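Local coordinates for protein vestitone reductase (Medicago sativa, PDB 2P4H) that catalyses the stereospecific, NADPH-dependent reduction of (3R)-vestitone, the penultimate step in making the phytoalexin medicarpin in alfalfa, at residues Y26-I32 against K54-A60. Numbering follows the deposited sequence.
Sequences YSVNTTI and KLHFFNA
Thr30 and Phe57 run alongside each other out from the same face of a parallel pair. The threonine methyl CG2 sits over the face of the phenyl ring, 4.0 Å from the ring centroid of Phe57, in a CH-pi contact. With OG1 anti to the backbone N (chi1 -170°), Thr30 keeps its methyl for the ring while the hydroxyl bonds to Val6 O in strand 3-7; a beta-branched residue with one apolar and one polar arm suits both neighbours. Thr30 also lies beside Gly9 of the predicted NADP(+) site. At the edge of the same ring, Ile32 CG2 makes a looser contact. Further back on this face Val28 CG1 meets Leu55 CD1 at 3.8 Å, while Val28 and Thr30 also pack against Leu21 and Ile18 of helix 12-23.

On the other face the Asn29 side chain touches two rings, its amide plane turned 59° from that of Phe58. Phe58 CE2 comes up against it obliquely, 3.2 Å from Asn29 CG, and the amide end also reaches the edge of the His56 ring. Cut back to an alanine, Asn29 would lose its amide, which is likely to leave Phe58 CE2 without its close neighbour and open a gap beside His56. The Phe58 ring also touches Ala70 and Ala71 of helix 69-72, whose small side chains probably let it lie close to the helix.

Beneath these side chains the backbones zip together by four hydrogen bonds, from Val28 N to Lys54 O (2.7 Å) through Phe58 N to Thr30 O (2.9 Å). Beyond the ladder, water joins Ile32 N to Phe58 O, and another links Tyr26 O to Lys54 NZ. Thus backbone bonds set the register of strand 55-57 at the edge of the Rossmann-type sheet, while methyl-ring and amide-ring contacts settle the side chains on its two faces.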
loop_
_atom_site.group_PDB
_atom_site.type_symbol
_atom_site.label_atom_id
_atom_site.label_comp_id
_atom_site.label_asym_id
_atom_site.label_seq_id
_atom_site.Cartn_x
_atom_site.Cartn_y
_atom_site.Cartn_z
ATOM N N TYR A 26 -4.438 -17.808 -8.983
ATOM C CA TYR A 26 -3.091 -17.566 -9.485
ATOM C C TYR A 26 -2.048 -18.354 -8.705
ATOM O O TYR A 26 -2.305 -18.816 -7.592
ATOM C CB TYR A 26 -2.714 -16.085 -9.371
ATOM C CG TYR A 26 -3.438 -15.146 -10.303
ATOM C CD1 TYR A 26 -4.701 -14.644 -9.987
ATOM C CD2 TYR A 26 -2.842 -14.733 -11.494
ATOM C CE1 TYR A 26 -5.349 -13.747 -10.836
ATOM C CE2 TYR A 26 -3.480 -13.842 -12.347
ATOM C CZ TYR A 26 -4.730 -13.352 -12.012
ATOM O OH TYR A 26 -5.349 -12.459 -12.856
ATOM N N SER A 27 -0.873 -18.514 -9.307
ATOM C CA SER A 27 0.244 -19.160 -8.639
ATOM C C SER A 27 1.105 -17.961 -8.238
ATOM O O SER A 27 1.002 -16.893 -8.853
ATOM C CB SER A 27 0.995 -20.107 -9.583
ATOM O OG SER A 27 1.369 -19.479 -10.794
ATOM N N VAL A 28 1.945 -18.120 -7.224
ATOM C CA VAL A 28 2.741 -16.995 -6.746
ATOM C C VAL A 28 4.212 -17.255 -6.454
ATOM O O VAL A 28 4.568 -18.254 -5.832
ATOM C CB VAL A 28 2.111 -16.423 -5.452
ATOM C CG1 VAL A 28 2.916 -15.237 -4.945
ATOM C CG2 VAL A 28 0.668 -16.026 -5.711
ATOM N N ASN A 29 5.056 -16.338 -6.918
ATOM C CA ASN A 29 6.491 -16.374 -6.658
ATOM C C ASN A 29 6.662 -15.179 -5.733
ATOM O O ASN A 29 6.052 -14.135 -5.961
ATOM C CB ASN A 29 7.307 -16.122 -7.928
ATOM C CG ASN A 29 7.424 -17.345 -8.815
ATOM O OD1 ASN A 29 7.961 -17.262 -9.923
ATOM N ND2 ASN A 29 6.937 -18.483 -8.337
ATOM N N THR A 30 7.470 -15.310 -4.691
ATOM C CA THR A 30 7.655 -14.183 -3.793
ATOM C C THR A 30 9.074 -14.062 -3.261
ATOM O O THR A 30 9.798 -15.057 -3.133
ATOM C CB THR A 30 6.662 -14.250 -2.595
ATOM O OG1 THR A 30 6.710 -13.020 -1.856
ATOM C CG2 THR A 30 7.022 -15.400 -1.659
ATOM N N THR A 31 9.466 -12.823 -2.988
ATOM C CA THR A 31 10.765 -12.510 -2.412
ATOM C C THR A 31 10.397 -11.794 -1.116
ATOM O O THR A 31 9.404 -11.060 -1.069
ATOM C CB THR A 31 11.610 -11.591 -3.335
ATOM O OG1 THR A 31 10.917 -10.360 -3.577
ATOM C CG2 THR A 31 11.876 -12.280 -4.660
ATOM N N ILE A 32 11.168 -12.028 -0.061
ATOM C CA ILE A 32 10.864 -11.423 1.230
ATOM C C ILE A 32 12.051 -10.741 1.895
ATOM O O ILE A 32 13.205 -10.970 1.529
ATOM C CB ILE A 32 10.300 -12.482 2.206
ATOM C CG1 ILE A 32 11.374 -13.528 2.516
ATOM C CG2 ILE A 32 9.087 -13.169 1.589
ATOM C CD1 ILE A 32 10.930 -14.600 3.492
ATOM N N LYS A 54 1.129 -23.833 -4.955
ATOM C CA LYS A 54 1.299 -22.705 -5.867
ATOM C C LYS A 54 2.157 -21.539 -5.382
ATOM O O LYS A 54 2.320 -20.559 -6.110
ATOM C CB LYS A 54 -0.073 -22.172 -6.275
ATOM C CG LYS A 54 -0.971 -23.204 -6.932
ATOM C CD LYS A 54 -2.357 -22.632 -7.163
ATOM C CE LYS A 54 -3.322 -23.693 -7.657
ATOM N NZ LYS A 54 -4.705 -23.153 -7.767
ATOM N N LEU A 55 2.695 -21.628 -4.171
ATOM C CA LEU A 55 3.536 -20.555 -3.643
ATOM C C LEU A 55 5.001 -20.973 -3.621
ATOM O O LEU A 55 5.349 -22.016 -3.067
ATOM C CB LEU A 55 3.095 -20.166 -2.229
ATOM C CG LEU A 55 3.947 -19.093 -1.541
ATOM C CD1 LEU A 55 3.902 -17.793 -2.342
ATOM C CD2 LEU A 55 3.438 -18.865 -0.127
ATOM N N HIS A 56 5.856 -20.149 -4.217
ATOM C CA HIS A 56 7.285 -20.436 -4.285
ATOM C C HIS A 56 8.109 -19.244 -3.809
ATOM O O HIS A 56 7.804 -18.098 -4.143
ATOM C CB HIS A 56 7.664 -20.778 -5.726
ATOM C CG HIS A 56 6.814 -21.850 -6.332
ATOM N ND1 HIS A 56 6.896 -23.171 -5.949
ATOM C CD2 HIS A 56 5.841 -21.791 -7.272
ATOM C CE1 HIS A 56 6.010 -23.880 -6.625
ATOM N NE2 HIS A 56 5.357 -23.066 -7.435
ATOM N N PHE A 57 9.157 -19.520 -3.036
ATOM C CA PHE A 57 10.028 -18.473 -2.513
ATOM C C PHE A 57 11.349 -18.373 -3.271
ATOM O O PHE A 57 11.902 -19.381 -3.722
ATOM C CB PHE A 57 10.314 -18.707 -1.027
ATOM C CG PHE A 57 9.099 -18.610 -0.151
ATOM C CD1 PHE A 57 8.182 -19.654 -0.088
ATOM C CD2 PHE A 57 8.871 -17.468 0.607
ATOM C CE1 PHE A 57 7.048 -19.560 0.724
ATOM C CE2 PHE A 57 7.743 -17.362 1.420
ATOM C CZ PHE A 57 6.831 -18.410 1.479
ATOM N N PHE A 58 11.856 -17.149 -3.385
ATOM C CA PHE A 58 13.106 -16.881 -4.093
ATOM C C PHE A 58 13.981 -15.887 -3.345
ATOM O O PHE A 58 13.485 -14.917 -2.772
ATOM C CB PHE A 58 12.810 -16.300 -5.476
ATOM C CG PHE A 58 12.119 -17.253 -6.401
ATOM C CD1 PHE A 58 12.854 -18.029 -7.291
ATOM C CD2 PHE A 58 10.734 -17.391 -6.375
ATOM C CE1 PHE A 58 12.221 -18.926 -8.142
ATOM C CE2 PHE A 58 10.092 -18.288 -7.222
ATOM C CZ PHE A 58 10.836 -19.056 -8.106
ATOM N N ASN A 59 15.287 -16.133 -3.347
ATOM C CA ASN A 59 16.216 -15.208 -2.718
ATOM C C ASN A 59 16.441 -14.100 -3.735
ATOM O O ASN A 59 16.416 -14.347 -4.942
ATOM C CB ASN A 59 17.557 -15.881 -2.415
ATOM C CG ASN A 59 17.500 -16.770 -1.196
ATOM O OD1 ASN A 59 17.070 -16.344 -0.125
ATOM N ND2 ASN A 59 17.946 -18.011 -1.348
ATOM N N ALA A 60 16.650 -12.882 -3.250
ATOM C CA ALA A 60 16.896 -11.749 -4.127
ATOM C C ALA A 60 17.328 -10.552 -3.303
ATOM O O ALA A 60 17.131 -10.519 -2.086
ATOM C CB ALA A 60 15.629 -11.401 -4.924
HETATM O O HOH W 1 -4.500 -20.396 -6.811
HETATM O O HOH W 2 13.435 -13.803 -0.341
HETATM O O HOH W 3 14.401 -9.668 -1.198
#